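Local coordinates for protein Non-reducing end beta-L-arabinofuranosidase (Bacteroides thetaiotaomicron, PDB 5MQO) that probably hydrolyses glycosidic linkages in complex plant pectin as a family GH127 glycoside hydrolase, acting as an aceric acidase, at residues 527-539 and 553-567. Sequence-based numbering, arbitrary orientation.
Sequences GAFSLFFRIPEWC and MNAKANTYAEVNRTW
Trp567 turns the edge of its indole to one face of the Phe529 ring, an edge-to-face pair with the planes at 51°. Trp567 CD1 stands 3.3 Å from Phe529 CZ. Leu531 CD1 lies over one face of the indole, a CH-pi contact, and Arg565 CB covers the opposite face. The two strands form an antiparallel pair at the edge of a mixed sheet in the GH127 middle domain. Strand 559-565 is the outermost, and strand 480-483 flanks 529-535 on its other side. At the indole edge, Trp567 NE1 donates to Phe529 O at 2.6 Å, with the oxygen near the ring plane. CG of Trp567 sits beside its own backbone N (chi1 -58°), which brings the indole back over strand 529-535. With an alanine in place of Trp567, Phe529 O would probably lose the NE1 donor, and a gap would be likely to open between the Phe529 ring and Leu531 CD1.

Phe533 and Ala561 exchange two backbone bonds, each of 2.8 Å between the N of one and the O of the other. On the face with Ser530 and Arg534, the Phe532 ring stacks with Tyr482 and runs alongside the Glu562 carboxylate, the planes of ring and carboxylate 15° apart. Tyr560 CE1 meets Arg534 CB at 3.8 Å. The Tyr560 hydroxyl hydrogen-bonds to Asn484, and the Arg534 guanidinium forms salt bridges with Glu406 and Glu409, tying strand 529-535 to helix 402-416. The Glu562 chain is extended, and Ser530 OG donates to the anti lone pair of Glu562 OE2 at 2.7 Å.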
ATOM      1  N   GLY A 527      13.660 -27.070 -16.360  1.00 93.74           N
ATOM      2  CA  GLY A 527      12.872 -28.287 -16.553  1.00 91.08           C
ATOM      3  C   GLY A 527      11.484 -27.914 -17.002  1.00 87.86           C
ATOM      4  O   GLY A 527      11.292 -27.034 -17.849  1.00 83.48           O
ATOM      5  N   ALA A 528      10.509 -28.614 -16.440  1.00 88.07           N
ATOM      6  CA  ALA A 528       9.173 -28.048 -16.276  1.00 85.31           C
ATOM      7  C   ALA A 528       9.275 -27.111 -15.077  1.00 81.07           C
ATOM      8  O   ALA A 528      10.061 -27.347 -14.159  1.00 78.60           O
ATOM      9  CB  ALA A 528       8.134 -29.128 -16.014  1.00 85.48           C
ATOM     10  N   PHE A 529       8.513 -26.027 -15.131  1.00 79.13           N
ATOM     11  CA  PHE A 529       8.322 -25.126 -13.996  1.00 76.11           C
ATOM     12  C   PHE A 529       7.016 -24.388 -14.233  1.00 73.51           C
ATOM     13  O   PHE A 529       6.545 -24.318 -15.385  1.00 71.20           O
ATOM     14  CB  PHE A 529       9.502 -24.158 -13.844  1.00 75.75           C
ATOM     15  CG  PHE A 529       9.661 -23.201 -14.988  1.00 76.08           C
ATOM     16  CD1 PHE A 529      10.351 -23.573 -16.129  1.00 80.33           C
ATOM     17  CD2 PHE A 529       9.128 -21.930 -14.928  1.00 77.36           C
ATOM     18  CE1 PHE A 529      10.495 -22.691 -17.199  1.00 81.69           C
ATOM     19  CE2 PHE A 529       9.261 -21.042 -15.991  1.00 78.95           C
ATOM     20  CZ  PHE A 529       9.953 -21.417 -17.128  1.00 79.92           C
ATOM     21  N   SER A 530       6.447 -23.824 -13.164  1.00 70.16           N
ATOM     22  CA  SER A 530       5.090 -23.259 -13.222  1.00 67.57           C
ATOM     23  C   SER A 530       5.029 -21.751 -13.498  1.00 66.55           C
ATOM     24  O   SER A 530       5.983 -20.997 -13.250  1.00 67.53           O
ATOM     25  CB  SER A 530       4.336 -23.583 -11.934  1.00 67.84           C
ATOM     26  OG  SER A 530       3.983 -24.952 -11.858  1.00 66.48           O
ATOM     27  N   LEU A 531       3.900 -21.322 -14.040  1.00 64.62           N
ATOM     28  CA  LEU A 531       3.532 -19.907 -14.042  1.00 64.41           C
ATOM     29  C   LEU A 531       2.218 -19.799 -13.313  1.00 61.84           C
ATOM     30  O   LEU A 531       1.210 -20.327 -13.775  1.00 65.12           O
ATOM     31  CB  LEU A 531       3.364 -19.355 -15.463  1.00 64.58           C
ATOM     32  CG  LEU A 531       4.639 -19.075 -16.263  1.00 66.56           C
ATOM     33  CD1 LEU A 531       4.295 -18.386 -17.583  1.00 67.85           C
ATOM     34  CD2 LEU A 531       5.644 -18.236 -15.493  1.00 67.41           C
ATOM     35  N   PHE A 532       2.221 -19.104 -12.185  1.00 60.22           N
ATOM     36  CA  PHE A 532       1.023 -18.988 -11.355  1.00 58.78           C
ATOM     37  C   PHE A 532       0.366 -17.659 -11.654  1.00 58.47           C
ATOM     38  O   PHE A 532       1.062 -16.642 -11.750  1.00 61.11           O
ATOM     39  CB  PHE A 532       1.381 -19.029  -9.888  1.00 55.45           C
ATOM     40  CG  PHE A 532       2.072 -20.278  -9.457  1.00 55.94           C
ATOM     41  CD1 PHE A 532       3.435 -20.438  -9.644  1.00 56.75           C
ATOM     42  CD2 PHE A 532       1.374 -21.277  -8.784  1.00 58.45           C
ATOM     43  CE1 PHE A 532       4.094 -21.581  -9.212  1.00 57.10           C
ATOM     44  CE2 PHE A 532       2.021 -22.423  -8.336  1.00 58.93           C
ATOM     45  CZ  PHE A 532       3.390 -22.576  -8.562  1.00 59.16           C
ATOM     46  N   PHE A 533      -0.957 -17.662 -11.776  1.00 58.35           N
ATOM     47  CA  PHE A 533      -1.744 -16.422 -11.974  1.00 59.55           C
ATOM     48  C   PHE A 533      -2.736 -16.240 -10.860  1.00 58.24           C
ATOM     49  O   PHE A 533      -3.616 -17.088 -10.640  1.00 60.36           O
ATOM     50  CB  PHE A 533      -2.488 -16.453 -13.316  1.00 62.20           C
ATOM     51  CG  PHE A 533      -1.569 -16.573 -14.486  1.00 63.41           C
ATOM     52  CD1 PHE A 533      -1.035 -17.817 -14.835  1.00 63.42           C
ATOM     53  CD2 PHE A 533      -1.173 -15.441 -15.178  1.00 62.78           C
ATOM     54  CE1 PHE A 533      -0.143 -17.927 -15.871  1.00 64.67           C
ATOM     55  CE2 PHE A 533      -0.293 -15.545 -16.219  1.00 64.36           C
ATOM     56  CZ  PHE A 533       0.229 -16.788 -16.569  1.00 66.34           C
ATOM     57  N   ARG A 534      -2.609 -15.140 -10.138  1.00 58.49           N
ATOM     58  CA  ARG A 534      -3.559 -14.865  -9.066  1.00 57.76           C
ATOM     59  C   ARG A 534      -4.941 -14.670  -9.688  1.00 56.63           C
ATOM     60  O   ARG A 534      -5.072 -13.993 -10.698  1.00 57.06           O
ATOM     61  CB  ARG A 534      -3.128 -13.644  -8.247  1.00 58.45           C
ATOM     62  CG  ARG A 534      -4.023 -13.347  -7.055  1.00 59.50           C
ATOM     63  CD  ARG A 534      -3.423 -12.278  -6.180  1.00 59.82           C
ATOM     64  NE  ARG A 534      -3.526 -11.008  -6.852  1.00 60.62           N
ATOM     65  CZ  ARG A 534      -4.607 -10.230  -6.861  1.00 63.98           C
ATOM     66  NH1 ARG A 534      -4.579  -9.068  -7.530  1.00 62.60           N
ATOM     67  NH2 ARG A 534      -5.710 -10.588  -6.196  1.00 67.43           N
ATOM     68  N   ILE A 535      -5.943 -15.326  -9.123  1.00 57.09           N
ATOM     69  CA  ILE A 535      -7.341 -14.989  -9.383  1.00 59.23           C
ATOM     70  C   ILE A 535      -7.848 -14.043  -8.284  1.00 58.25           C
ATOM     71  O   ILE A 535      -8.001 -14.485  -7.144  1.00 55.77           O
ATOM     72  CB  ILE A 535      -8.233 -16.237  -9.384  1.00 61.06           C
ATOM     73  CG1 ILE A 535      -7.638 -17.329 -10.293  1.00 62.35           C
ATOM     74  CG2 ILE A 535      -9.654 -15.839  -9.772  1.00 62.48           C
ATOM     75  CD1 ILE A 535      -7.156 -16.832 -11.645  1.00 64.11           C
ATOM     76  N   PRO A 536      -8.097 -12.746  -8.620  1.00 58.63           N
ATOM     77  CA  PRO A 536      -8.655 -11.786  -7.644  1.00 58.72           C
ATOM     78  C   PRO A 536      -9.921 -12.229  -6.913  1.00 57.37           C
ATOM     79  O   PRO A 536     -10.749 -12.934  -7.479  1.00 54.29           O
ATOM     80  CB  PRO A 536      -8.936 -10.537  -8.488  1.00 58.05           C
ATOM     81  CG  PRO A 536      -7.880 -10.576  -9.531  1.00 58.98           C
ATOM     82  CD  PRO A 536      -7.622 -12.039  -9.828  1.00 58.51           C
ATOM     83  N   GLU A 537     -10.020 -11.805  -5.651  1.00 59.84           N
ATOM     84  CA  GLU A 537     -11.148 -12.091  -4.772  1.00 59.89           C
ATOM     85  C   GLU A 537     -12.405 -11.558  -5.413  1.00 58.44           C
ATOM     86  O   GLU A 537     -13.432 -12.216  -5.396  1.00 59.10           O
ATOM     87  CB  GLU A 537     -10.944 -11.454  -3.388  1.00 62.57           C
ATOM     88  CG  GLU A 537     -11.911 -11.985  -2.329  1.00 65.57           C
ATOM     89  CD  GLU A 537     -11.826 -11.297  -0.973  1.00 65.45           C
ATOM     90  OE1 GLU A 537     -11.133 -10.270  -0.837  1.00 71.45           O
ATOM     91  OE2 GLU A 537     -12.467 -11.786  -0.023  1.00 64.52           O
ATOM     92  N   TRP A 538     -12.309 -10.386  -6.022  1.00 57.12           N
ATOM     93  CA  TRP A 538     -13.431  -9.834  -6.794  1.00 58.93           C
ATOM     94  C   TRP A 538     -13.888 -10.610  -8.046  1.00 60.40           C
ATOM     95  O   TRP A 538     -14.965 -10.319  -8.555  1.00 59.31           O
ATOM     96  CB  TRP A 538     -13.174  -8.363  -7.166  1.00 56.98           C
ATOM     97  CG  TRP A 538     -11.927  -8.083  -7.898  1.00 55.89           C
ATOM     98  CD1 TRP A 538     -10.780  -7.611  -7.365  1.00 56.34           C
ATOM     99  CD2 TRP A 538     -11.694  -8.209  -9.310  1.00 57.25           C
ATOM    100  NE1 TRP A 538      -9.832  -7.434  -8.344  1.00 57.51           N
ATOM    101  CE2 TRP A 538     -10.361  -7.806  -9.549  1.00 57.60           C
ATOM    102  CE3 TRP A 538     -12.477  -8.628 -10.397  1.00 57.06           C
ATOM    103  CZ2 TRP A 538      -9.782  -7.812 -10.837  1.00 58.19           C
ATOM    104  CZ3 TRP A 538     -11.896  -8.645 -11.682  1.00 57.43           C
ATOM    105  CH2 TRP A 538     -10.562  -8.236 -11.886  1.00 57.24           C
ATOM    106  N   CYS A 539     -13.096 -11.565  -8.544  1.00 65.08           N
ATOM    107  CA  CYS A 539     -13.347 -12.202  -9.857  1.00 70.42           C
ATOM    108  C   CYS A 539     -14.138 -13.523  -9.808  1.00 78.91           C
ATOM    109  O   CYS A 539     -13.618 -14.568  -9.333  1.00 79.59           O
ATOM    110  CB  CYS A 539     -12.028 -12.463 -10.591  1.00 69.80           C
ATOM    111  SG  CYS A 539     -12.244 -13.203 -12.231  1.00 63.29           S
ATOM    112  N   MET A 553      -9.231 -24.794 -15.714  1.00118.29           N
ATOM    113  CA  MET A 553      -9.143 -23.841 -14.611  1.00121.04           C
ATOM    114  C   MET A 553      -9.573 -24.539 -13.320  1.00122.33           C
ATOM    115  O   MET A 553     -10.767 -24.773 -13.076  1.00118.67           O
ATOM    116  CB  MET A 553     -10.015 -22.597 -14.883  1.00125.64           C
ATOM    117  CG  MET A 553      -9.237 -21.287 -14.947  1.00128.55           C
ATOM    118  SD  MET A 553      -8.848 -20.600 -13.315  1.00126.23           S
ATOM    119  CE  MET A 553     -10.474 -20.209 -12.648  1.00123.05           C
ATOM    120  N   ASN A 554      -8.578 -24.881 -12.509  1.00122.40           N
ATOM    121  CA  ASN A 554      -8.801 -25.523 -11.217  1.00120.56           C
ATOM    122  C   ASN A 554      -9.307 -24.476 -10.209  1.00113.06           C
ATOM    123  O   ASN A 554     -10.332 -24.661  -9.555  1.00104.84           O
ATOM    124  CB  ASN A 554      -7.488 -26.179 -10.728  1.00123.24           C
ATOM    125  CG  ASN A 554      -7.721 -27.400  -9.836  1.00128.39           C
ATOM    126  OD1 ASN A 554      -8.410 -27.323  -8.815  1.00129.10           O
ATOM    127  ND2 ASN A 554      -7.121 -28.533 -10.211  1.00129.28           N
ATOM    128  N   ALA A 555      -8.609 -23.351 -10.141  1.00106.96           N
ATOM    129  CA  ALA A 555      -8.653 -22.490  -8.968  1.00101.87           C
ATOM    130  C   ALA A 555      -9.882 -21.574  -8.809  1.00 97.87           C
ATOM    131  O   ALA A 555     -10.576 -21.198  -9.758  1.00 96.75           O
ATOM    132  CB  ALA A 555      -7.364 -21.675  -8.887  1.00100.28           C
ATOM    133  N   LYS A 556     -10.101 -21.213  -7.555  1.00 96.62           N
ATOM    134  CA  LYS A 556     -11.193 -20.361  -7.123  1.00 92.26           C
ATOM    135  C   LYS A 556     -10.719 -18.917  -7.026  1.00 83.62           C
ATOM    136  O   LYS A 556      -9.548 -18.599  -7.243  1.00 80.40           O
ATOM    137  CB  LYS A 556     -11.667 -20.827  -5.738  1.00 95.28           C
ATOM    138  CG  LYS A 556     -11.969 -22.321  -5.650  1.00102.45           C
ATOM    139  CD  LYS A 556     -12.358 -22.758  -4.240  1.00107.55           C
ATOM    140  CE  LYS A 556     -12.872 -24.200  -4.227  1.00109.71           C
ATOM    141  NZ  LYS A 556     -13.478 -24.591  -2.922  1.00109.53           N
ATOM    142  N   ALA A 557     -11.641 -18.036  -6.679  1.00 78.85           N
ATOM    143  CA  ALA A 557     -11.270 -16.675  -6.293  1.00 77.65           C
ATOM    144  C   ALA A 557     -10.266 -16.662  -5.109  1.00 74.17           C
ATOM    145  O   ALA A 557     -10.307 -17.503  -4.214  1.00 73.58           O
ATOM    146  CB  ALA A 557     -12.515 -15.865  -5.961  1.00 76.67           C
ATOM    147  N   ASN A 558      -9.344 -15.711  -5.131  1.00 70.44           N
ATOM    148  CA  ASN A 558      -8.367 -15.554  -4.059  1.00 67.85           C
ATOM    149  C   ASN A 558      -7.429 -16.738  -3.893  1.00 66.76           C
ATOM    150  O   ASN A 558      -7.122 -17.123  -2.782  1.00 68.58           O
ATOM    151  CB  ASN A 558      -9.086 -15.227  -2.736  1.00 64.54           C
ATOM    152  CG  ASN A 558      -8.686 -13.894  -2.180  1.00 63.12           C
ATOM    153  OD1 ASN A 558      -7.902 -13.175  -2.782  1.00 66.07           O
ATOM    154  ND2 ASN A 558      -9.226 -13.550  -1.033  1.00 62.16           N
ATOM    155  N   THR A 559      -6.987 -17.310  -5.004  1.00 66.37           N
ATOM    156  CA  THR A 559      -6.000 -18.398  -4.999  1.00 67.99           C
ATOM    157  C   THR A 559      -5.203 -18.335  -6.296  1.00 64.71           C
ATOM    158  O   THR A 559      -5.657 -17.693  -7.239  1.00 64.79           O
ATOM    159  CB  THR A 559      -6.701 -19.756  -4.992  1.00 71.64           C
ATOM    160  OG1 THR A 559      -7.553 -19.833  -6.142  1.00 72.03           O
ATOM    161  CG2 THR A 559      -7.541 -19.950  -3.713  1.00 71.24           C
ATOM    162  N   TYR A 560      -4.055 -19.012  -6.366  1.00 60.70           N
ATOM    163  CA  TYR A 560      -3.270 -19.045  -7.625  1.00 59.90           C
ATOM    164  C   TYR A 560      -3.689 -20.155  -8.569  1.00 59.85           C
ATOM    165  O   TYR A 560      -3.768 -21.322  -8.146  1.00 57.40           O
ATOM    166  CB  TYR A 560      -1.771 -19.242  -7.366  1.00 59.50           C
ATOM    167  CG  TYR A 560      -1.117 -18.069  -6.707  1.00 57.24           C
ATOM    168  CD1 TYR A 560      -0.882 -16.892  -7.416  1.00 56.41           C
ATOM    169  CD2 TYR A 560      -0.749 -18.123  -5.365  1.00 56.89           C
ATOM    170  CE1 TYR A 560      -0.300 -15.798  -6.807  1.00 55.61           C
ATOM    171  CE2 TYR A 560      -0.159 -17.036  -4.756  1.00 56.58           C
ATOM    172  CZ  TYR A 560       0.071 -15.881  -5.480  1.00 54.42           C
ATOM    173  OH  TYR A 560       0.667 -14.826  -4.860  1.00 52.43           O
ATOM    174  N   ALA A 561      -3.924 -19.794  -9.839  1.00 60.81           N
ATOM    175  CA  ALA A 561      -4.051 -20.786 -10.921  1.00 62.20           C
ATOM    176  C   ALA A 561      -2.639 -21.144 -11.384  1.00 64.19           C
ATOM    177  O   ALA A 561      -1.892 -20.265 -11.822  1.00 63.66           O
ATOM    178  CB  ALA A 561      -4.873 -20.244 -12.074  1.00 60.60           C
ATOM    179  N   GLU A 562      -2.278 -22.423 -11.251  1.00 66.87           N
ATOM    180  CA  GLU A 562      -0.949 -22.923 -11.620  1.00 70.69           C
ATOM    181  C   GLU A 562      -0.977 -23.434 -13.064  1.00 71.96           C
ATOM    182  O   GLU A 562      -1.975 -24.007 -13.505  1.00 74.55           O
ATOM    183  CB  GLU A 562      -0.530 -24.059 -10.679  1.00 71.67           C
ATOM    184  CG  GLU A 562       0.894 -24.548 -10.890  1.00 74.16           C
ATOM    185  CD  GLU A 562       1.283 -25.697  -9.976  1.00 77.97           C
ATOM    186  OE1 GLU A 562       0.413 -26.224  -9.249  1.00 82.49           O
ATOM    187  OE2 GLU A 562       2.470 -26.083  -9.993  1.00 78.71           O
ATOM    188  N   VAL A 563       0.110 -23.220 -13.796  1.00 71.97           N
ATOM    189  CA  VAL A 563       0.266 -23.766 -15.154  1.00 74.03           C
ATOM    190  C   VAL A 563       1.652 -24.394 -15.241  1.00 72.47           C
ATOM    191  O   VAL A 563       2.616 -23.694 -15.512  1.00 70.14           O
ATOM    192  CB  VAL A 563       0.063 -22.676 -16.249  1.00 74.99           C
ATOM    193  CG1 VAL A 563       0.116 -23.278 -17.648  1.00 76.43           C
ATOM    194  CG2 VAL A 563      -1.276 -21.977 -16.074  1.00 76.49           C
ATOM    195  N   ASN A 564       1.754 -25.698 -14.968  1.00 73.36           N
ATOM    196  CA  ASN A 564       3.048 -26.381 -14.996  1.00 76.14           C
ATOM    197  C   ASN A 564       3.310 -26.979 -16.371  1.00 80.50           C
ATOM    198  O   ASN A 564       2.487 -27.717 -16.900  1.00 81.60           O
ATOM    199  CB  ASN A 564       3.144 -27.465 -13.935  1.00 75.41           C
ATOM    200  CG  ASN A 564       4.568 -28.002 -13.791  1.00 76.33           C
ATOM    201  OD1 ASN A 564       5.510 -27.259 -13.451  1.00 71.95           O
ATOM    202  ND2 ASN A 564       4.738 -29.292 -14.055  1.00 78.74           N
ATOM    203  N   ARG A 565       4.481 -26.677 -16.924  1.00 84.80           N
ATOM    204  CA  ARG A 565       4.740 -26.829 -18.352  1.00 86.42           C
ATOM    205  C   ARG A 565       6.247 -26.708 -18.592  1.00 85.18           C
ATOM    206  O   ARG A 565       6.936 -25.997 -17.866  1.00 85.68           O
ATOM    207  CB  ARG A 565       3.990 -25.711 -19.087  1.00 90.43           C
ATOM    208  CG  ARG A 565       3.988 -25.766 -20.601  1.00 99.19           C
ATOM    209  CD  ARG A 565       3.123 -26.906 -21.118  1.00108.04           C
ATOM    210  NE  ARG A 565       1.716 -26.742 -20.728  1.00111.30           N
ATOM    211  CZ  ARG A 565       0.774 -26.116 -21.441  1.00112.15           C
ATOM    212  NH1 ARG A 565       1.051 -25.568 -22.630  1.00113.00           N
ATOM    213  NH2 ARG A 565      -0.471 -26.037 -20.953  1.00109.18           N
ATOM    214  N   THR A 566       6.769 -27.412 -19.592  1.00 85.30           N
ATOM    215  CA  THR A 566       8.149 -27.181 -20.042  1.00 83.58           C
ATOM    216  C   THR A 566       8.034 -26.047 -21.050  1.00 81.95           C
ATOM    217  O   THR A 566       7.626 -26.259 -22.186  1.00 83.94           O
ATOM    218  CB  THR A 566       8.827 -28.445 -20.644  1.00 80.81           C
ATOM    219  OG1 THR A 566       8.860 -29.486 -19.665  1.00 76.84           O
ATOM    220  CG2 THR A 566      10.267 -28.149 -21.051  1.00 78.98           C
ATOM    221  N   TRP A 567       8.358 -24.839 -20.609  1.00 81.26           N
ATOM    222  CA  TRP A 567       8.098 -23.632 -21.401  1.00 79.61           C
ATOM    223  C   TRP A 567       9.188 -23.481 -22.446  1.00 80.18           C
ATOM    224  O   TRP A 567      10.370 -23.651 -22.138  1.00 77.70           O
ATOM    225  CB  TRP A 567       8.031 -22.365 -20.508  1.00 75.32           C
ATOM    226  CG  TRP A 567       6.987 -22.432 -19.437  1.00 70.98           C
ATOM    227  CD1 TRP A 567       7.153 -22.879 -18.155  1.00 70.98           C
ATOM    228  CD2 TRP A 567       5.612 -22.067 -19.555  1.00 68.24           C
ATOM    229  NE1 TRP A 567       5.968 -22.814 -17.473  1.00 68.99           N
ATOM    230  CE2 TRP A 567       5.003 -22.321 -18.315  1.00 67.74           C
ATOM    231  CE3 TRP A 567       4.829 -21.550 -20.596  1.00 67.71           C
ATOM    232  CZ2 TRP A 567       3.652 -22.062 -18.085  1.00 65.31           C
ATOM    233  CZ3 TRP A 567       3.508 -21.302 -20.369  1.00 66.09           C
ATOM    234  CH2 TRP A 567       2.928 -21.549 -19.116  1.00 65.95           C
TER